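PDB 6NXC: L-asparaginase 1 from Escherichia coli, which catalyses the hydrolysis of L-asparagine to L-aspartate and ammonium, working as an allosterically activated homotetramer. Local coordinates for residues 27-32 and 105-110; 124-129 and 221-226. The protein carries 1 engineered substitution. One frame throughout, in Å; residues are numbered along the deposited sequence.

Overall arrangement
Both contacts belong to one chain of the tetramer, and they follow each other in series, contact 1 closing before contact 2 opens. Contact 1 pairs segments 27-32 and 105-110, on strands 25-32 and 104-108 of the mixed sheet of the N-terminal domain; contact 2 is the short antiparallel pairing of strand 125-126, which follows helix 114-124, with strand 223-224. Their centres lie about 18 Å apart and their nearest atoms about 6 Å apart, without touching. The C-terminal end of contact 1 borders the substrate site: the side chain of His109 comes within about 3 Å of that of Ser80, and Gly110 within about 3 Å of a bound citrate. Contact 2 lies away from the annotated sites.

Contact 1: 27-32 and 105-110; sequences YVAYTG and FVILHG
Thr31 turns OG1 into the space between its backbone N and carbonyl carbon (chi1 70°), which aims the hydroxyl at Leu108 O, while Ile107 sets CG1 beside its own N (chi1 -50°), and a further turn about the next bond carries CD1 over to Ala29. These residues belong to two adjacent parallel strands of the mixed sheet in the N-terminal asparaginase domain, their short axes 15° apart. Val106 N to Tyr27 O, Ala29 N to Val106 O and Leu108 N to Ala29 O each measure 2.8 Å, the regular alternation of a parallel pair. One face of the sheet takes Tyr27, Phe105, Ala29 and Ile107: CD1 of Phe105 meets CB of Tyr27 obliquely, and Ile107 CD1 lies 3.7 Å from Ala29 CB. The other takes Val28, Val106, Tyr30 and Leu108, with Val28 CG1 4.0 Å from Leu108 CD1, under helix 148-161. Tyr27 OH is held by Asp94. At the C-terminal end Leu108 O is gripped twice, by Thr31 N at 3.0 Å, tilted from the carbonyl plane, and by the hydroxyl. A valine in place of Thr31 would probably leave Leu108 O with just the backbone N-H as a donor from segment 27-32. Nearby, His109 ND1 donates almost straight to Gly110 O, and the hydroxyl bond itself, Thr31 OG1 to Leu108 O, is 2.7 Å, in the carbonyl plane on a lone pair.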
loop_
_atom_site.group_PDB
_atom_site.type_symbol
_atom_site.label_atom_id
_atom_site.label_comp_id
_atom_site.label_asym_id
_atom_site.label_seq_id
_atom_site.Cartn_x
_atom_site.Cartn_y
_atom_site.Cartn_z
ATOM N N TYR B 27 -24.597 -23.312 -6.334
ATOM C CA TYR B 27 -25.325 -22.802 -7.510
ATOM C C TYR B 27 -24.581 -21.599 -8.093
ATOM O O TYR B 27 -24.312 -20.588 -7.355
ATOM C CB TYR B 27 -26.727 -22.390 -7.099
ATOM C CG TYR B 27 -27.639 -21.931 -8.218
ATOM C CD1 TYR B 27 -28.288 -22.880 -9.020
ATOM C CD2 TYR B 27 -27.936 -20.590 -8.433
ATOM C CE1 TYR B 27 -29.178 -22.511 -10.008
ATOM C CE2 TYR B 27 -28.823 -20.202 -9.452
ATOM C CZ TYR B 27 -29.460 -21.171 -10.215
ATOM O OH TYR B 27 -30.397 -20.834 -11.154
ATOM N N VAL B 28 -24.364 -21.632 -9.412
ATOM C CA VAL B 28 -23.646 -20.496 -10.062
ATOM C C VAL B 28 -24.662 -19.845 -11.039
ATOM O O VAL B 28 -25.057 -20.508 -11.992
ATOM C CB VAL B 28 -22.439 -21.017 -10.804
ATOM C CG1 VAL B 28 -21.676 -19.830 -11.466
ATOM C CG2 VAL B 28 -21.485 -21.791 -9.935
ATOM N N ALA B 29 -24.958 -18.590 -10.779
ATOM C CA ALA B 29 -25.809 -17.696 -11.601
ATOM C C ALA B 29 -24.862 -17.018 -12.578
ATOM O O ALA B 29 -24.165 -16.074 -12.209
ATOM C CB ALA B 29 -26.596 -16.779 -10.710
ATOM N N TYR B 30 -24.811 -17.537 -13.802
ATOM C CA TYR B 30 -24.004 -16.942 -14.875
ATOM C C TYR B 30 -24.844 -15.781 -15.502
ATOM O O TYR B 30 -25.577 -16.022 -16.405
ATOM C CB TYR B 30 -23.562 -18.046 -15.806
ATOM C CG TYR B 30 -22.732 -17.541 -16.964
ATOM C CD1 TYR B 30 -22.035 -16.384 -16.893
ATOM C CD2 TYR B 30 -22.768 -18.237 -18.158
ATOM C CE1 TYR B 30 -21.285 -15.936 -17.980
ATOM C CE2 TYR B 30 -22.033 -17.813 -19.251
ATOM C CZ TYR B 30 -21.262 -16.689 -19.147
ATOM O OH TYR B 30 -20.585 -16.241 -20.254
ATOM N N THR B 31 -24.701 -14.537 -15.031
ATOM C CA THR B 31 -25.526 -13.403 -15.465
ATOM C C THR B 31 -24.990 -12.838 -16.787
ATOM O O THR B 31 -25.767 -12.157 -17.459
ATOM C CB THR B 31 -25.719 -12.356 -14.359
ATOM O OG1 THR B 31 -24.469 -11.702 -14.136
ATOM C CG2 THR B 31 -26.300 -12.972 -13.134
ATOM N N GLY B 32 -23.724 -13.018 -17.075
ATOM C CA GLY B 32 -22.939 -12.479 -18.215
ATOM C C GLY B 32 -21.659 -11.865 -17.673
ATOM O O GLY B 32 -21.172 -12.356 -16.640
ATOM N N PHE B 105 -24.165 -19.820 -3.175
ATOM C CA PHE B 105 -24.494 -19.163 -4.458
ATOM C C PHE B 105 -23.279 -18.348 -4.894
ATOM O O PHE B 105 -22.817 -17.492 -4.114
ATOM C CB PHE B 105 -25.759 -18.329 -4.189
ATOM C CG PHE B 105 -26.865 -19.208 -3.657
ATOM C CD1 PHE B 105 -27.768 -19.842 -4.505
ATOM C CD2 PHE B 105 -26.981 -19.367 -2.297
ATOM C CE1 PHE B 105 -28.727 -20.703 -3.987
ATOM C CE2 PHE B 105 -27.879 -20.285 -1.781
ATOM C CZ PHE B 105 -28.688 -20.994 -2.635
ATOM N N VAL B 106 -22.869 -18.535 -6.112
ATOM C CA VAL B 106 -21.886 -17.621 -6.751
ATOM C C VAL B 106 -22.570 -16.921 -7.909
ATOM O O VAL B 106 -23.231 -17.589 -8.776
ATOM C CB VAL B 106 -20.667 -18.418 -7.205
ATOM C CG1 VAL B 106 -19.749 -17.557 -8.090
ATOM C CG2 VAL B 106 -19.913 -19.006 -6.019
ATOM N N ILE B 107 -22.461 -15.616 -7.923
ATOM C CA ILE B 107 -23.068 -14.789 -8.959
ATOM C C ILE B 107 -21.884 -14.396 -9.863
ATOM O O ILE B 107 -21.082 -13.554 -9.430
ATOM C CB ILE B 107 -23.852 -13.602 -8.386
ATOM C CG1 ILE B 107 -24.871 -13.904 -7.265
ATOM C CG2 ILE B 107 -24.571 -12.845 -9.450
ATOM C CD1 ILE B 107 -25.795 -15.049 -7.548
ATOM N N LEU B 108 -21.856 -14.913 -11.094
ATOM C CA LEU B 108 -20.814 -14.530 -12.054
ATOM C C LEU B 108 -21.360 -13.311 -12.796
ATOM O O LEU B 108 -22.559 -13.402 -13.282
ATOM C CB LEU B 108 -20.590 -15.637 -13.084
ATOM C CG LEU B 108 -19.556 -16.671 -12.728
ATOM C CD1 LEU B 108 -19.374 -17.655 -13.904
ATOM C CD2 LEU B 108 -18.227 -16.012 -12.383
ATOM N N HIS B 109 -20.596 -12.241 -12.974
ATOM C CA HIS B 109 -21.166 -10.903 -13.263
ATOM C C HIS B 109 -20.058 -10.090 -13.935
ATOM O O HIS B 109 -18.887 -10.343 -13.645
ATOM C CB HIS B 109 -21.582 -10.240 -11.935
ATOM C CG HIS B 109 -22.496 -9.085 -11.993
ATOM N ND1 HIS B 109 -22.026 -7.848 -12.465
ATOM C CD2 HIS B 109 -23.818 -8.906 -11.632
ATOM C CE1 HIS B 109 -23.034 -6.959 -12.384
ATOM N NE2 HIS B 109 -24.119 -7.560 -11.810
ATOM N N GLY B 110 -20.435 -9.161 -14.770
ATOM C CA GLY B 110 -19.471 -8.206 -15.355
ATOM C C GLY B 110 -18.887 -7.345 -14.281
ATOM O O GLY B 110 -19.579 -7.067 -13.238
HETATM O O HOH W 1 -23.004 -9.259 -16.048
#

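Contact 2: 124-129 and 221-226; sequences MLENLG and ELIVHP
Leu222 sends CD1 between the carbonyl of Glu126 and the side chains of Leu125 and Leu128, making the tightly packed side of a short antiparallel pairing. With CG anti to its backbone N, the branch reaches back to the opposite segment, and CD1 stands 3.4 Å from Glu126 O. Leu125 and Val224 lie side by side on the same face, CD2 of the first 4.0 Å from CG2 of the second, as a non-hydrogen-bonded pair. The next pair, Glu126 with Ile223, is hydrogen-bonded in both directions, and Ile223 N to Glu126 O is 2.9 Å and nearly straight at the hydrogen (173°). His225 N extends the pairing to Met124 O, also at 2.9 Å.

The face bearing Glu126 and Ile223 is looser and more open to solvent. Glu126, extended beyond CG, brings OE2 to the edge of the His225 ring, 2.6 Å from NE2; the planes are only 16° apart, yet the bond is weak because its angle at the hydrogen is 128°. Asn127 ND2 reaches Glu221 O at 3.1 Å, the acceptor lying in its amide plane, beside the exposed Ile223. Leu125 leaves helical geometry directly after helix 114-124; Val224 and Met124 pack on helix 85-98, whereas Leu125 and Leu128 rest on strand 167-171.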
loop_
_atom_site.group_PDB
_atom_site.type_symbol
_atom_site.label_atom_id
_atom_site.label_comp_id
_atom_site.label_asym_id
_atom_site.label_seq_id
_atom_site.Cartn_x
_atom_site.Cartn_y
_atom_site.Cartn_z
ATOM N N MET B 124 -31.698 -6.583 -0.172
ATOM C CA MET B 124 -32.923 -7.292 -0.632
ATOM C C MET B 124 -33.052 -8.619 0.153
ATOM O O MET B 124 -34.191 -9.042 0.431
ATOM C CB MET B 124 -32.822 -7.599 -2.144
ATOM C CG MET B 124 -32.927 -6.361 -2.933
ATOM S SD MET B 124 -32.555 -6.732 -4.637
ATOM C CE MET B 124 -34.187 -7.336 -4.990
ATOM N N LEU B 125 -31.933 -9.289 0.466
ATOM C CA LEU B 125 -31.978 -10.684 0.971
ATOM C C LEU B 125 -32.028 -10.619 2.516
ATOM O O LEU B 125 -30.964 -10.658 3.191
ATOM C CB LEU B 125 -30.758 -11.477 0.495
ATOM C CG LEU B 125 -30.572 -11.604 -0.998
ATOM C CD1 LEU B 125 -29.398 -12.498 -1.410
ATOM C CD2 LEU B 125 -31.795 -12.193 -1.611
ATOM N N GLU B 126 -33.184 -10.729 3.128
ATOM C CA GLU B 126 -33.300 -10.695 4.617
ATOM C C GLU B 126 -33.340 -12.147 5.118
ATOM O O GLU B 126 -33.832 -13.011 4.355
ATOM C CB GLU B 126 -34.608 -9.949 4.986
ATOM C CG GLU B 126 -35.061 -10.167 6.444
ATOM C CD GLU B 126 -36.407 -9.565 6.855
ATOM O OE1 GLU B 126 -36.659 -9.432 8.090
ATOM O OE2 GLU B 126 -37.208 -9.245 5.959
ATOM N N ASN B 127 -32.768 -12.401 6.279
ATOM C CA ASN B 127 -32.595 -13.768 6.857
ATOM C C ASN B 127 -31.714 -14.639 5.971
ATOM O O ASN B 127 -32.034 -15.849 5.746
ATOM C CB ASN B 127 -33.922 -14.476 7.119
ATOM C CG ASN B 127 -34.841 -13.672 7.991
ATOM O OD1 ASN B 127 -34.399 -12.827 8.745
ATOM N ND2 ASN B 127 -36.129 -13.857 7.783
ATOM N N LEU B 128 -30.685 -14.022 5.384
ATOM C CA LEU B 128 -29.746 -14.793 4.529
ATOM C C LEU B 128 -28.908 -15.736 5.410
ATOM O O LEU B 128 -28.114 -15.220 6.206
ATOM C CB LEU B 128 -28.807 -13.818 3.795
ATOM C CG LEU B 128 -27.869 -14.497 2.816
ATOM C CD1 LEU B 128 -28.510 -15.310 1.720
ATOM C CD2 LEU B 128 -27.012 -13.485 2.120
ATOM N N GLY B 129 -28.998 -17.055 5.196
ATOM C CA GLY B 129 -28.281 -18.060 6.008
ATOM C C GLY B 129 -27.373 -18.934 5.214
ATOM O O GLY B 129 -26.979 -20.004 5.733
ATOM N N GLU B 221 -36.615 -18.304 7.449
ATOM C CA GLU B 221 -36.500 -18.543 5.984
ATOM C C GLU B 221 -36.223 -17.221 5.230
ATOM O O GLU B 221 -36.603 -16.152 5.681
ATOM C CB GLU B 221 -37.759 -19.151 5.352
ATOM C CG GLU B 221 -37.577 -20.638 5.008
ATOM C CD GLU B 221 -36.560 -21.020 3.932
ATOM O OE1 GLU B 221 -36.056 -20.098 3.312
ATOM O OE2 GLU B 221 -36.284 -22.261 3.704
ATOM N N LEU B 222 -35.455 -17.357 4.160
ATOM C CA LEU B 222 -35.007 -16.189 3.363
ATOM C C LEU B 222 -36.251 -15.422 2.974
ATOM O O LEU B 222 -37.225 -16.044 2.474
ATOM C CB LEU B 222 -34.258 -16.696 2.127
ATOM C CG LEU B 222 -33.764 -15.624 1.149
ATOM C CD1 LEU B 222 -32.660 -14.831 1.790
ATOM C CD2 LEU B 222 -33.304 -16.288 -0.138
ATOM N N ILE B 223 -36.192 -14.087 3.041
ATOM C CA ILE B 223 -37.260 -13.182 2.579
ATOM C C ILE B 223 -36.667 -12.235 1.543
ATOM O O ILE B 223 -35.620 -11.667 1.820
ATOM C CB ILE B 223 -37.931 -12.462 3.749
ATOM C CG1 ILE B 223 -38.734 -13.483 4.576
ATOM C CG2 ILE B 223 -38.802 -11.336 3.221
ATOM C CD1 ILE B 223 -39.157 -12.987 5.961
ATOM N N VAL B 224 -37.252 -12.181 0.353
ATOM C CA VAL B 224 -36.723 -11.237 -0.660
ATOM C C VAL B 224 -37.550 -9.933 -0.681
ATOM O O VAL B 224 -38.763 -9.993 -0.899
ATOM C CB VAL B 224 -36.617 -11.860 -2.040
ATOM C CG1 VAL B 224 -36.103 -10.731 -2.948
ATOM C CG2 VAL B 224 -35.696 -13.081 -2.028
ATOM N N HIS B 225 -36.957 -8.794 -0.296
ATOM C CA HIS B 225 -37.661 -7.495 -0.323
ATOM C C HIS B 225 -37.576 -7.029 -1.756
ATOM O O HIS B 225 -36.524 -7.149 -2.412
ATOM C CB HIS B 225 -37.005 -6.455 0.560
ATOM C CG HIS B 225 -37.201 -6.754 1.999
ATOM N ND1 HIS B 225 -38.369 -6.486 2.669
ATOM C CD2 HIS B 225 -36.338 -7.254 2.916
ATOM C CE1 HIS B 225 -38.255 -6.915 3.926
ATOM N NE2 HIS B 225 -37.010 -7.362 4.107
ATOM N N PRO B 226 -38.701 -6.536 -2.327
ATOM C CA PRO B 226 -38.643 -6.037 -3.701
ATOM C C PRO B 226 -37.722 -4.827 -3.814
ATOM O O PRO B 226 -37.646 -4.029 -2.970
ATOM C CB PRO B 226 -40.139 -5.649 -3.977
ATOM C CG PRO B 226 -40.603 -5.212 -2.581
ATOM C CD PRO B 226 -39.972 -6.268 -1.651
#